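Local coordinates for protein glycerol kinase, putative (Plasmodium falciparum, PDB 2W40) that probably catalyses the ATP-dependent phosphorylation of glycerol to sn-glycerol 3-phosphate, as a member of the FGGY kinase family, at residues I89-R93 and T169-F173; I157-V163 and I210-V215; R382-I388 and F423-N427; F390-E394 and K488-N493. All blocks are in the same frame, centred on the assembly; numbering follows the deposited sequence. Where two conformers were deposited one is given.

Contact 1 (I89-R93 and T169-F173); sequences IIWDR and TWLIF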
loop_
_atom_site.group_PDB
_atom_site.type_symbol
_atom_site.label_atom_id
_atom_site.label_comp_id
_atom_site.label_asym_id
_atom_site.label_seq_id
_atom_site.Cartn_x
_atom_site.Cartn_y
_atom_site.Cartn_z
ATOM N N ILE C 89 12.710 21.177 21.489
ATOM C CA ILE C 89 11.658 22.032 22.153
ATOM C C ILE C 89 12.378 23.374 22.459
ATOM O O ILE C 89 13.523 23.423 22.891
ATOM C CB ILE C 89 11.078 21.421 23.441
ATOM C CG1 ILE C 89 10.516 20.010 23.207
ATOM C CG2 ILE C 89 9.953 22.303 24.073
ATOM C CD1 ILE C 89 10.710 19.239 24.517
ATOM N N ILE C 90 11.632 24.448 22.245
ATOM C CA ILE C 90 12.060 25.807 22.639
ATOM C C ILE C 90 10.991 26.252 23.688
ATOM O O ILE C 90 9.742 26.206 23.452
ATOM C CB ILE C 90 12.180 26.813 21.469
ATOM C CG1 ILE C 90 13.113 26.226 20.394
ATOM C CG2 ILE C 90 12.670 28.208 21.928
ATOM C CD1 ILE C 90 13.337 27.093 19.136
ATOM N N TRP C 91 11.496 26.632 24.857
ATOM C CA TRP C 91 10.605 27.016 25.937
ATOM C C TRP C 91 11.043 28.314 26.624
ATOM O O TRP C 91 12.119 28.795 26.426
ATOM C CB TRP C 91 10.461 25.936 27.008
ATOM C CG TRP C 91 11.688 25.474 27.756
ATOM C CD1 TRP C 91 12.112 25.894 28.984
ATOM C CD2 TRP C 91 12.611 24.394 27.381
ATOM N NE1 TRP C 91 13.231 25.232 29.372
ATOM C CE2 TRP C 91 13.562 24.278 28.437
ATOM C CE3 TRP C 91 12.746 23.580 26.262
ATOM C CZ2 TRP C 91 14.577 23.308 28.414
ATOM C CZ3 TRP C 91 13.765 22.604 26.242
ATOM C CH2 TRP C 91 14.660 22.472 27.305
ATOM N N ASP C 92 10.119 28.890 27.395
ATOM C CA ASP C 92 10.367 30.073 28.187
ATOM C C ASP C 92 11.234 29.686 29.418
ATOM O O ASP C 92 10.842 28.805 30.189
ATOM C CB ASP C 92 9.063 30.700 28.699
ATOM C CG ASP C 92 9.329 31.904 29.578
ATOM O OD1 ASP C 92 9.969 32.840 29.122
ATOM O OD2 ASP C 92 8.807 31.921 30.688
ATOM N N ARG C 93 12.360 30.352 29.624
ATOM C CA ARG C 93 13.257 30.054 30.729
ATOM C C ARG C 93 12.630 30.189 32.117
ATOM O O ARG C 93 12.760 29.339 32.998
ATOM C CB ARG C 93 14.448 30.985 30.601
ATOM C CG ARG C 93 15.505 30.854 31.686
ATOM C CD ARG C 93 16.815 31.494 31.285
ATOM N NE ARG C 93 16.668 32.845 30.751
ATOM C CZ ARG C 93 16.361 33.902 31.474
ATOM N NH1 ARG C 93 16.135 33.790 32.789
ATOM N NH2 ARG C 93 16.245 35.058 30.892
ATOM N N THR C 169 17.623 17.763 27.837
ATOM C CA THR C 169 17.608 19.090 28.432
ATOM C C THR C 169 16.245 19.432 29.055
ATOM O O THR C 169 16.153 20.008 30.181
ATOM C CB THR C 169 18.060 20.125 27.411
ATOM O OG1 THR C 169 19.313 19.723 26.885
ATOM C CG2 THR C 169 18.196 21.550 28.085
ATOM N N TRP C 170 15.178 19.070 28.333
ATOM C CA TRP C 170 13.816 19.309 28.767
ATOM C C TRP C 170 13.556 18.520 30.128
ATOM O O TRP C 170 13.010 19.071 31.104
ATOM C CB TRP C 170 12.868 18.907 27.657
ATOM C CG TRP C 170 11.406 18.984 27.946
ATOM C CD1 TRP C 170 10.518 17.931 27.942
ATOM C CD2 TRP C 170 10.635 20.153 28.325
ATOM N NE1 TRP C 170 9.234 18.381 28.253
ATOM C CE2 TRP C 170 9.276 19.720 28.525
ATOM C CE3 TRP C 170 10.974 21.497 28.541
ATOM C CZ2 TRP C 170 8.238 20.603 28.858
ATOM C CZ3 TRP C 170 9.968 22.377 28.877
ATOM C CH2 TRP C 170 8.598 21.941 29.035
ATOM N N LEU C 171 13.881 17.257 30.134
ATOM C CA LEU C 171 13.648 16.441 31.315
ATOM C C LEU C 171 14.422 16.971 32.512
ATOM O O LEU C 171 13.904 17.078 33.606
ATOM C CB LEU C 171 13.990 14.979 30.990
ATOM C CG LEU C 171 12.941 14.075 30.429
ATOM C CD1 LEU C 171 12.009 14.693 29.399
ATOM C CD2 LEU C 171 13.460 12.668 30.080
ATOM N N ILE C 172 15.694 17.291 32.331
ATOM C CA ILE C 172 16.538 17.737 33.436
ATOM C C ILE C 172 16.044 19.108 33.937
ATOM O O ILE C 172 15.898 19.324 35.153
ATOM C CB ILE C 172 18.055 17.812 32.973
ATOM C CG1 ILE C 172 18.636 16.369 32.667
ATOM C CG2 ILE C 172 18.868 18.644 33.999
ATOM C CD1 ILE C 172 20.041 16.474 31.961
ATOM N N PHE C 173 15.665 19.985 33.011
ATOM C CA PHE C 173 15.136 21.305 33.377
ATOM C C PHE C 173 13.908 21.156 34.254
ATOM O O PHE C 173 13.807 21.823 35.301
ATOM C CB PHE C 173 14.819 22.051 32.101
ATOM C CG PHE C 173 14.229 23.383 32.299
ATOM C CD1 PHE C 173 15.073 24.491 32.331
ATOM C CD2 PHE C 173 12.856 23.506 32.571
ATOM C CE1 PHE C 173 14.519 25.759 32.566
ATOM C CE2 PHE C 173 12.286 24.826 32.736
ATOM C CZ PHE C 173 13.127 25.911 32.723
#
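Trp91 lies between two aromatic side chains of residues 169-173, a buried aromatic cluster where strand 88-92 packs against helix 167-176 in the N-terminal half of the chain. On one side the benzo edge of Trp170 points into the face of Trp91, with CE3 of Trp170 3.5 Å from CD2 of Trp91. The two six-membered rings are T-shaped, their planes 64° apart. The second T-shaped pair reverses the roles: Trp91 offers its own edge, and its NE1 sits over the centre of the Phe173 ring, 3.4 Å from Phe173 CZ, so that the polar N-H edge of the indole lies against a pi face. Strand 88-92 pairs with strand 162-166 in a two-stranded antiparallel sheet, and helix 167-176 follows that second strand directly, folding back over the pair. Ile89 extends the packing beyond the cluster: the longer branch of isoleucine carries its terminal methyl CD1 over the five-membered ring of Trp170 in a CH-pi contact, 3.7 Å from the ring centroid. Trp170 reaches both neighbours because its CG is anti to the backbone N (chi1 176°), while its NE1 is bonded to Pro49 O. At the edge of the indole, near its plane, Thr169 CG2 comes 3.7 Å from Trp91 CH2.

Contact 2 (I157-V163 and I210-V215); sequences IDDGTAV and ITNMSV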
loop_
_atom_site.group_PDB
_atom_site.type_symbol
_atom_site.label_atom_id
_atom_site.label_comp_id
_atom_site.label_asym_id
_atom_site.label_seq_id
_atom_site.Cartn_x
_atom_site.Cartn_y
_atom_site.Cartn_z
ATOM N N ILE C 157 14.563 34.211 21.647
ATOM C CA ILE C 157 15.979 33.815 21.452
ATOM C C ILE C 157 16.854 35.074 21.446
ATOM O O ILE C 157 17.817 35.184 22.172
ATOM C CB ILE C 157 16.167 33.013 20.172
ATOM C CG1 ILE C 157 15.488 31.632 20.321
ATOM C CG2 ILE C 157 17.647 32.809 19.870
ATOM C CD1 ILE C 157 15.325 30.870 19.014
ATOM N N ASP C 158 16.394 36.077 20.688
ATOM C CA ASP C 158 17.126 37.328 20.654
ATOM C C ASP C 158 17.363 37.933 22.058
ATOM O O ASP C 158 18.480 38.375 22.359
ATOM C CB ASP C 158 16.506 38.373 19.744
ATOM C CG ASP C 158 16.417 37.955 18.227
ATOM O OD1 ASP C 158 16.974 36.902 17.723
ATOM O OD2 ASP C 158 15.688 38.719 17.512
ATOM N N ASP C 159 16.350 37.983 22.896
ATOM C CA ASP C 159 16.490 38.530 24.215
ATOM C C ASP C 159 16.963 37.622 25.336
ATOM O O ASP C 159 16.953 38.060 26.513
ATOM C CB ASP C 159 15.259 39.326 24.626
ATOM C CG ASP C 159 14.050 38.513 25.001
ATOM O OD1 ASP C 159 14.201 37.260 25.133
ATOM O OD2 ASP C 159 12.921 39.169 25.166
ATOM N N GLY C 160 17.278 36.376 24.984
ATOM C CA GLY C 160 17.754 35.388 25.942
ATOM C C GLY C 160 16.779 34.856 26.928
ATOM O O GLY C 160 17.171 34.308 27.980
ATOM N N THR C 161 15.518 34.987 26.660
ATOM C CA THR C 161 14.492 34.469 27.589
ATOM C C THR C 161 13.907 33.090 27.191
ATOM O O THR C 161 12.986 32.546 27.864
ATOM C CB THR C 161 13.333 35.504 27.754
ATOM O OG1 THR C 161 12.640 35.728 26.520
ATOM C CG2 THR C 161 13.937 36.874 28.262
ATOM N N ALA C 162 14.436 32.530 26.114
ATOM C CA ALA C 162 14.102 31.173 25.684
ATOM C C ALA C 162 15.266 30.216 26.044
ATOM O O ALA C 162 16.408 30.636 26.183
ATOM C CB ALA C 162 13.825 31.095 24.160
ATOM N N VAL C 163 14.934 28.920 26.127
ATOM C CA VAL C 163 15.903 27.813 26.176
ATOM C C VAL C 163 15.585 26.965 24.935
ATOM O O VAL C 163 14.363 26.627 24.676
ATOM C CB VAL C 163 15.742 27.004 27.482
ATOM C CG1 VAL C 163 16.733 25.832 27.496
ATOM C CG2 VAL C 163 15.967 27.825 28.698
ATOM N N ILE C 210 20.420 31.747 15.317
ATOM C CA ILE C 210 20.486 31.702 16.764
ATOM C C ILE C 210 21.393 32.837 17.167
ATOM O O ILE C 210 22.606 32.645 17.220
ATOM C CB ILE C 210 20.989 30.358 17.309
ATOM C CG1 ILE C 210 20.023 29.243 16.860
ATOM C CG2 ILE C 210 21.201 30.449 18.809
ATOM C CD1 ILE C 210 20.556 27.885 16.984
ATOM N N THR C 211 20.794 34.018 17.417
ATOM C CA THR C 211 21.559 35.251 17.590
ATOM C C THR C 211 22.125 35.439 18.969
ATOM O O THR C 211 22.973 36.320 19.195
ATOM C CB THR C 211 20.648 36.487 17.323
ATOM O OG1 THR C 211 19.542 36.384 18.220
ATOM C CG2 THR C 211 20.119 36.524 15.905
ATOM N N ASN C 212 21.674 34.614 19.925
ATOM C CA ASN C 212 22.089 34.746 21.325
ATOM C C ASN C 212 22.365 33.328 21.809
ATOM O O ASN C 212 21.468 32.536 22.005
ATOM C CB ASN C 212 20.977 35.423 22.109
ATOM C CG ASN C 212 21.342 35.706 23.492
ATOM O OD1 ASN C 212 22.260 35.087 24.024
ATOM N ND2 ASN C 212 20.554 36.592 24.145
ATOM N N MET C 213 23.647 33.031 21.905
ATOM C CA MET C 213 24.051 31.670 22.219
ATOM C C MET C 213 23.783 31.281 23.672
ATOM O O MET C 213 23.954 30.141 24.087
ATOM C CB MET C 213 25.518 31.442 21.778
ATOM C CG MET C 213 25.638 31.294 20.291
ATOM S SD MET C 213 27.315 31.276 19.763
ATOM C CE MET C 213 27.787 29.520 20.058
ATOM N N SER C 214 23.404 32.263 24.498
ATOM C CA SER C 214 23.045 31.980 25.856
ATOM C C SER C 214 21.848 31.106 26.072
ATOM O O SER C 214 21.651 30.616 27.175
ATOM C CB SER C 214 22.900 33.281 26.632
ATOM O OG SER C 214 21.698 33.903 26.553
ATOM N N VAL C 215 21.015 30.960 25.038
ATOM C CA VAL C 215 19.843 30.094 25.072
ATOM C C VAL C 215 20.174 28.630 25.005
ATOM O O VAL C 215 19.313 27.822 25.195
ATOM C CB VAL C 215 18.838 30.477 23.969
ATOM C CG1 VAL C 215 18.462 32.004 24.101
ATOM C CG2 VAL C 215 19.367 30.077 22.591
HETATM O O HOH W 1 20.462 38.909 20.102
HETATM O O HOH W 2 19.878 33.502 28.256
#
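Asn212 turns its amide toward the end of helix 151-158, and its two polar atoms do different work. CG anti to the backbone N (chi1 -175°) carries the amide to the helix end, where ND2 donates to Asp158 O over 3.3 Å in a nearly straight bond (169°); the acceptor lies close to the amide plane, yet the nitrogen stands well above the carbonyl plane of Asp158. OD1 faces its own loop and accepts from Ser214 N, closing an Asx turn. Asn212 CB comes within 3.2 Å of Ile157 O.

Beside it the side chains of Thr211 and Asp158 run obliquely past each other, and Thr211 OG1 donates to Asp158 OD1 at 2.7 Å, meeting the oxygen from above the carboxylate plane. A water bridges Thr211 OG1 and Asp158 O on this solvent-exposed side. Deeper in, branched Val215 fills the angle between helix end and strand, its CG1 3.2 Å from Ala162 O, while Ile157 CG2 packs 4.2 Å from Val215 CG2. Gly160, whose positive phi suits a residue without a side chain, also lets the Asn212 amide lie close.

The helix end is a Schellman motif, here covered by a loop whose Asx turn leads into the 3-10 segment 213-215.

Contact 3 (R382-I388 and F423-N427); sequences RALLEGI and FMQFN. With EDO (1,2-ethanediol), chain B.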
loop_
_atom_site.group_PDB
_atom_site.type_symbol
_atom_site.label_atom_id
_atom_site.label_comp_id
_atom_site.label_asym_id
_atom_site.label_seq_id
_atom_site.Cartn_x
_atom_site.Cartn_y
_atom_site.Cartn_z
ATOM N N ARG C 382 5.337 -8.106 5.662
ATOM C CA ARG C 382 6.652 -8.735 5.434
ATOM C C ARG C 382 7.546 -7.857 4.597
ATOM O O ARG C 382 8.715 -7.747 4.880
ATOM C CB ARG C 382 6.485 -10.151 4.822
ATOM C CG ARG C 382 7.798 -10.805 4.598
ATOM C CD ARG C 382 7.742 -12.200 4.034
ATOM N NE ARG C 382 9.123 -12.497 3.767
ATOM C CZ ARG C 382 9.916 -13.320 4.429
ATOM N NH1 ARG C 382 9.436 -14.193 5.325
ATOM N NH2 ARG C 382 11.191 -13.311 4.123
ATOM N N ALA C 383 6.968 -7.193 3.593
ATOM C CA ALA C 383 7.791 -6.431 2.636
ATOM C C ALA C 383 8.383 -5.216 3.435
ATOM O O ALA C 383 9.500 -4.773 3.235
ATOM C CB ALA C 383 6.900 -5.926 1.383
ATOM N N LEU C 384 7.546 -4.637 4.315
ATOM C CA LEU C 384 8.023 -3.448 5.116
ATOM C C LEU C 384 9.266 -3.924 5.971
ATOM O O LEU C 384 10.318 -3.274 5.981
ATOM C CB LEU C 384 6.971 -2.808 5.982
ATOM C CG LEU C 384 7.462 -1.618 6.779
ATOM C CD1 LEU C 384 6.495 -0.431 6.822
ATOM C CD2 LEU C 384 7.924 -2.032 8.194
ATOM N N LEU C 385 9.121 -5.120 6.556
ATOM C CA LEU C 385 10.164 -5.687 7.430
ATOM C C LEU C 385 11.398 -6.001 6.622
ATOM O O LEU C 385 12.530 -5.638 6.975
ATOM C CB LEU C 385 9.594 -6.917 8.107
ATOM C CG LEU C 385 8.532 -6.588 9.168
ATOM C CD1 LEU C 385 8.002 -7.945 9.721
ATOM C CD2 LEU C 385 9.031 -5.675 10.279
ATOM N N GLU C 386 11.192 -6.562 5.430
ATOM C CA GLU C 386 12.295 -6.782 4.523
ATOM C C GLU C 386 12.997 -5.500 4.176
ATOM O O GLU C 386 14.230 -5.481 4.075
ATOM C CB GLU C 386 11.876 -7.555 3.294
ATOM C CG GLU C 386 11.381 -9.011 3.507
ATOM C CD GLU C 386 11.309 -9.816 2.194
ATOM O OE1 GLU C 386 11.488 -9.233 1.059
ATOM O OE2 GLU C 386 11.045 -11.068 2.284
ATOM N N GLY C 387 12.227 -4.467 3.894
ATOM C CA GLY C 387 12.822 -3.133 3.619
ATOM C C GLY C 387 13.747 -2.575 4.708
ATOM O O GLY C 387 14.667 -1.838 4.426
ATOM N N ILE C 388 13.532 -2.963 5.967
ATOM C CA ILE C 388 14.481 -2.632 7.047
ATOM C C ILE C 388 15.832 -3.246 6.746
ATOM O O ILE C 388 16.876 -2.573 6.801
ATOM C CB ILE C 388 13.912 -2.989 8.444
ATOM C CG1 ILE C 388 12.515 -2.331 8.701
ATOM C CG2 ILE C 388 14.974 -2.694 9.572
ATOM C CD1 ILE C 388 11.835 -2.794 9.989
ATOM N N PHE C 423 12.831 -12.762 11.075
ATOM C CA PHE C 423 13.343 -11.412 10.746
ATOM C C PHE C 423 14.841 -11.298 10.899
ATOM O O PHE C 423 15.565 -10.851 9.947
ATOM C CB PHE C 423 12.648 -10.385 11.679
ATOM C CG PHE C 423 13.081 -8.972 11.456
ATOM C CD1 PHE C 423 12.871 -8.313 10.259
ATOM C CD2 PHE C 423 13.778 -8.293 12.450
ATOM C CE1 PHE C 423 13.289 -6.944 10.049
ATOM C CE2 PHE C 423 14.203 -6.979 12.222
ATOM C CZ PHE C 423 13.921 -6.290 11.046
ATOM N N MET C 424 15.379 -11.742 12.046
ATOM C CA MET C 424 16.825 -11.663 12.256
ATOM C C MET C 424 17.576 -12.539 11.243
ATOM O O MET C 424 18.668 -12.183 10.754
ATOM C CB MET C 424 17.118 -12.042 13.694
ATOM C CG MET C 424 16.679 -11.015 14.737
ATOM S SD MET C 424 17.049 -9.220 14.205
ATOM C CE MET C 424 18.718 -9.348 14.467
ATOM N N GLN C 425 17.000 -13.697 10.877
ATOM C CA GLN C 425 17.645 -14.561 9.883
ATOM C C GLN C 425 17.718 -13.840 8.511
ATOM O O GLN C 425 18.726 -13.860 7.859
ATOM C CB GLN C 425 16.916 -15.888 9.794
ATOM C CG GLN C 425 17.658 -16.847 8.854
ATOM C CD GLN C 425 19.079 -17.192 9.323
ATOM O OE1 GLN C 425 19.224 -17.809 10.368
ATOM N NE2 GLN C 425 20.053 -16.840 8.565
ATOM N N PHE C 426 16.617 -13.179 8.155
ATOM C CA PHE C 426 16.572 -12.407 6.888
ATOM C C PHE C 426 17.599 -11.274 6.914
ATOM O O PHE C 426 18.279 -11.041 5.928
ATOM C CB PHE C 426 15.184 -11.857 6.637
ATOM C CG PHE C 426 15.024 -11.260 5.304
ATOM C CD1 PHE C 426 14.797 -12.033 4.191
ATOM C CD2 PHE C 426 15.135 -9.894 5.086
ATOM C CE1 PHE C 426 14.646 -11.508 2.958
ATOM C CE2 PHE C 426 15.007 -9.384 3.813
ATOM C CZ PHE C 426 14.746 -10.188 2.773
ATOM N N ASN C 427 17.701 -10.578 8.048
ATOM C CA ASN C 427 18.738 -9.536 8.180
ATOM C C ASN C 427 20.132 -10.098 7.980
ATOM O O ASN C 427 20.944 -9.605 7.224
ATOM C CB ASN C 427 18.657 -8.832 9.576
ATOM C CG ASN C 427 17.623 -7.713 9.611
ATOM O OD1 ASN C 427 17.998 -6.533 9.643
ATOM N ND2 ASN C 427 16.339 -8.062 9.588
HETATM C C1 EDO B . 12.702 -9.290 -2.035
HETATM O O1 EDO B . 13.018 -10.083 -0.866
HETATM C C2 EDO B . 11.290 -9.666 -2.533
HETATM O O2 EDO B . 11.240 -11.060 -2.972
#
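In Phe423 and Phe426 alike, CG stands anti to the backbone N (chi1 180° in Phe423), and both rings reach across to helix 377-403. Glu386 meets Phe426 with CG beside its own backbone N and an extended chain beyond, which lays its methylenes and carboxylate across the face of the ring. Its CG sits over that face toward the rim, 3.9 Å from the centroid, a CH-pi contact; the carboxylate is stacked only 13° from the ring plane, with CD 3.5 Å from Phe426 CZ. Glutamate suits this place because its aliphatic stem can pack on an aromatic face while its acid end is held by charge.

That end is gripped by Arg382, one turn earlier, whose extended chain brings NE and NH2 side-on to the single oxygen Glu386 OE2, the NE bond being 2.8 Å. This salt bridge probably offsets the buried negative charge and helps limit the rotation of the carboxylate. Glu386 OE1 accepts from O1 of a bound 1,2-ethanediol, probably from the crystallisation liquor, at 2.6 Å.

Phe423 instead brings its edge to the helix, CE1 lying 3.4 Å from Leu385 O and CZ 4.0 Å from Ile388 CG2. One face of this ring carries the amide of Asn427, whose ND2 bonds to Phe423 O.

This is helix packing in the C-terminal FGGY domain near the nucleotide site: the side chain of Ile388 is about 6 Å from Gly315, which binds ADP. Segments 382-388 and 423-427, on helices 377-403 and 421-431, cross at -45°; Leu385 also packs on helix 333-339, and Met424 touches strand 472-476 of the C-terminal seven-stranded sheet.

Contact 4 (F390-E394 and K488-N493); sequences FQLNE and KTSEWN. With EDO (1,2-ethanediol), chain B.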
loop_
_atom_site.group_PDB
_atom_site.type_symbol
_atom_site.label_atom_id
_atom_site.label_comp_id
_atom_site.label_asym_id
_atom_site.label_seq_id
_atom_site.Cartn_x
_atom_site.Cartn_y
_atom_site.Cartn_z
ATOM N N PHE C 390 17.018 -4.509 3.891
ATOM C CA PHE C 390 17.674 -3.915 2.723
ATOM C C PHE C 390 18.352 -2.573 2.987
ATOM O O PHE C 390 19.429 -2.306 2.454
ATOM C CB PHE C 390 16.657 -3.787 1.592
ATOM C CG PHE C 390 16.285 -5.101 0.942
ATOM C CD1 PHE C 390 17.250 -5.936 0.322
ATOM C CD2 PHE C 390 14.961 -5.530 0.962
ATOM C CE1 PHE C 390 16.841 -7.147 -0.285
ATOM C CE2 PHE C 390 14.589 -6.708 0.361
ATOM C CZ PHE C 390 15.546 -7.530 -0.213
ATOM N N GLN C 391 17.694 -1.743 3.789
ATOM C CA GLN C 391 18.312 -0.472 4.156
ATOM C C GLN C 391 19.589 -0.675 5.029
ATOM O O GLN C 391 20.621 0.019 4.848
ATOM C CB GLN C 391 17.265 0.387 4.905
ATOM C CG GLN C 391 16.208 1.050 3.987
ATOM C CD GLN C 391 15.251 1.826 4.815
ATOM O OE1 GLN C 391 15.433 3.004 5.013
ATOM N NE2 GLN C 391 14.231 1.139 5.379
ATOM N N LEU C 392 19.495 -1.625 5.963
ATOM C CA LEU C 392 20.619 -1.914 6.819
ATOM C C LEU C 392 21.805 -2.395 6.000
ATOM O O LEU C 392 22.947 -2.052 6.261
ATOM C CB LEU C 392 20.164 -2.897 7.893
ATOM C CG LEU C 392 21.237 -3.077 8.967
ATOM C CD1 LEU C 392 21.634 -1.770 9.719
ATOM C CD2 LEU C 392 20.843 -4.219 9.909
ATOM N N ASN C 393 21.541 -3.202 4.967
ATOM C CA ASN C 393 22.600 -3.694 4.094
ATOM C C ASN C 393 23.351 -2.568 3.396
ATOM O O ASN C 393 24.577 -2.569 3.296
ATOM C CB ASN C 393 21.994 -4.612 3.065
ATOM C CG ASN C 393 23.041 -5.181 2.141
ATOM O OD1 ASN C 393 24.090 -5.672 2.593
ATOM N ND2 ASN C 393 22.725 -5.209 0.813
ATOM N N GLU C 394 22.575 -1.576 2.954
ATOM C CA GLU C 394 23.213 -0.383 2.378
ATOM C C GLU C 394 24.164 0.373 3.355
ATOM O O GLU C 394 25.274 0.808 2.999
ATOM C CB GLU C 394 22.177 0.592 1.776
ATOM C CG GLU C 394 21.392 -0.049 0.682
ATOM C CD GLU C 394 20.552 0.930 -0.153
ATOM O OE1 GLU C 394 20.619 2.174 0.047
ATOM O OE2 GLU C 394 19.803 0.418 -1.069
ATOM N N LYS C 488 17.737 -10.701 -4.836
ATOM C CA LYS C 488 16.835 -9.944 -3.953
ATOM C C LYS C 488 17.271 -8.470 -3.856
ATOM O O LYS C 488 16.422 -7.577 -3.809
ATOM C CB LYS C 488 16.825 -10.586 -2.559
ATOM C CG LYS C 488 16.049 -11.857 -2.601
ATOM C CD LYS C 488 15.757 -12.401 -1.190
ATOM C CE LYS C 488 14.724 -13.503 -1.183
ATOM N NZ LYS C 488 13.337 -12.859 -1.335
ATOM N N THR C 489 18.567 -8.242 -3.742
ATOM C CA THR C 489 19.116 -6.870 -3.554
ATOM C C THR C 489 18.922 -6.125 -4.841
ATOM O O THR C 489 18.659 -4.943 -4.833
ATOM C CB THR C 489 20.506 -6.838 -3.001
ATOM O OG1 THR C 489 21.393 -7.395 -3.899
ATOM C CG2 THR C 489 20.607 -7.644 -1.760
ATOM N N SER C 490 19.019 -6.809 -5.970
ATOM C CA SER C 490 18.644 -6.159 -7.285
ATOM C C SER C 490 17.160 -5.725 -7.346
ATOM O O SER C 490 16.816 -4.627 -7.871
ATOM C CB SER C 490 19.018 -7.117 -8.441
ATOM O OG SER C 490 18.332 -6.671 -9.621
ATOM N N GLU C 491 16.254 -6.559 -6.850
ATOM C CA GLU C 491 14.886 -6.266 -6.799
ATOM C C GLU C 491 14.646 -5.011 -5.940
ATOM O O GLU C 491 13.867 -4.136 -6.321
ATOM C CB GLU C 491 14.031 -7.394 -6.283
ATOM C CG GLU C 491 14.002 -8.532 -7.309
ATOM C CD GLU C 491 13.591 -9.914 -6.783
ATOM O OE1 GLU C 491 13.353 -10.207 -5.534
ATOM O OE2 GLU C 491 13.535 -10.771 -7.712
ATOM N N TRP C 492 15.265 -4.974 -4.751
ATOM C CA TRP C 492 15.175 -3.821 -3.899
ATOM C C TRP C 492 15.674 -2.553 -4.583
ATOM O O TRP C 492 15.039 -1.470 -4.640
ATOM C CB TRP C 492 16.002 -4.097 -2.685
ATOM C CG TRP C 492 16.255 -2.878 -1.834
ATOM C CD1 TRP C 492 17.423 -2.173 -1.776
ATOM C CD2 TRP C 492 15.321 -2.167 -1.004
ATOM N NE1 TRP C 492 17.279 -1.084 -0.981
ATOM C CE2 TRP C 492 16.027 -1.102 -0.435
ATOM C CE3 TRP C 492 14.023 -2.397 -0.602
ATOM C CZ2 TRP C 492 15.450 -0.184 0.443
ATOM C CZ3 TRP C 492 13.449 -1.493 0.299
ATOM C CH2 TRP C 492 14.183 -0.441 0.830
ATOM N N ASN C 493 16.821 -2.725 -5.185
ATOM C CA ASN C 493 17.500 -1.573 -5.866
ATOM C C ASN C 493 16.651 -0.980 -6.979
ATOM O O ASN C 493 16.544 0.226 -7.109
ATOM C CB ASN C 493 18.828 -2.000 -6.458
ATOM C CG ASN C 493 19.934 -2.109 -5.467
ATOM O OD1 ASN C 493 19.860 -1.553 -4.357
ATOM N ND2 ASN C 493 21.013 -2.880 -5.859
HETATM C C1 EDO B . 12.702 -9.290 -2.035
HETATM O O1 EDO B . 13.018 -10.083 -0.866
HETATM C C2 EDO B . 11.290 -9.666 -2.533
HETATM O O2 EDO B . 11.240 -11.060 -2.972
HETATM O O HOH W 3 20.856 -1.868 -2.021
#
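Phe390 opens the segment and packs against Trp492 of helix 482-500. The two ring planes are only 11° apart but slid so far that they barely overlap; each ring is met instead by the other's methylene. Phe390 CB lies over the five-membered ring of Trp492, 3.4 Å from its centroid, and Trp492 CB lies over the centre of the Phe390 ring at 3.8 Å. Trp492 takes part in this exchange by holding CG anti to its backbone nitrogen (chi1 167°), which sends the indole toward helix 377-403. Phe390 CE1 also comes 3.6 Å from Lys488 O, and Lys488 NZ in turn donates to O1 of the bound 1,2-ethanediol over 2.8 Å.

Next along the helix, Gln391 lays its aliphatic CG 3.8 Å from Trp492 CZ2. A turn after Phe390, Asn393 touches Thr489 CG2 lightly, while its OD1 accepts from Arg485. Glu394 supplies the one direct hydrogen bond across the interface: Trp492 NE1 donates to OE2 over 2.9 Å, the oxygen lying in the indole plane. The same oxygen forms a salt bridge to Arg359 and accepts from a water that also donates to Asn493 OD1; a carboxylate oxygen can accept all three of these partners.

Segments 390-394 and 488-493 cross almost at right angles (-96°), a near-perpendicular helix packing with Trp492 at its centre that lays the last helix, 482-500, on helix 377-403 of the C-terminal FGGY domain, a member of the actin-like ATPase superfamily.

How the contacts relate
From the N terminus, contact 1 opens first, at strand 88-92, and closes on helix 167-176, its segments 76 residues apart at their nearest ends. Contact 2 begins inside that loop, at residues 157-163, but ends beyond it at 210-215, so the two cross. They also touch through the pairing of strands 88-92 and 162-166, and together join the two-stranded antiparallel sheet, the helix after it and a later loop of the N-terminal half. Contacts 3 and 4, on the opposite side of the chain's centre, come after the first pair has closed. They cross each other: both start on helix 377-403, contact 3 closing on helix 421-431 and contact 4 on the C-terminal helix 482-500. A 1,2-ethanediol molecule touches both.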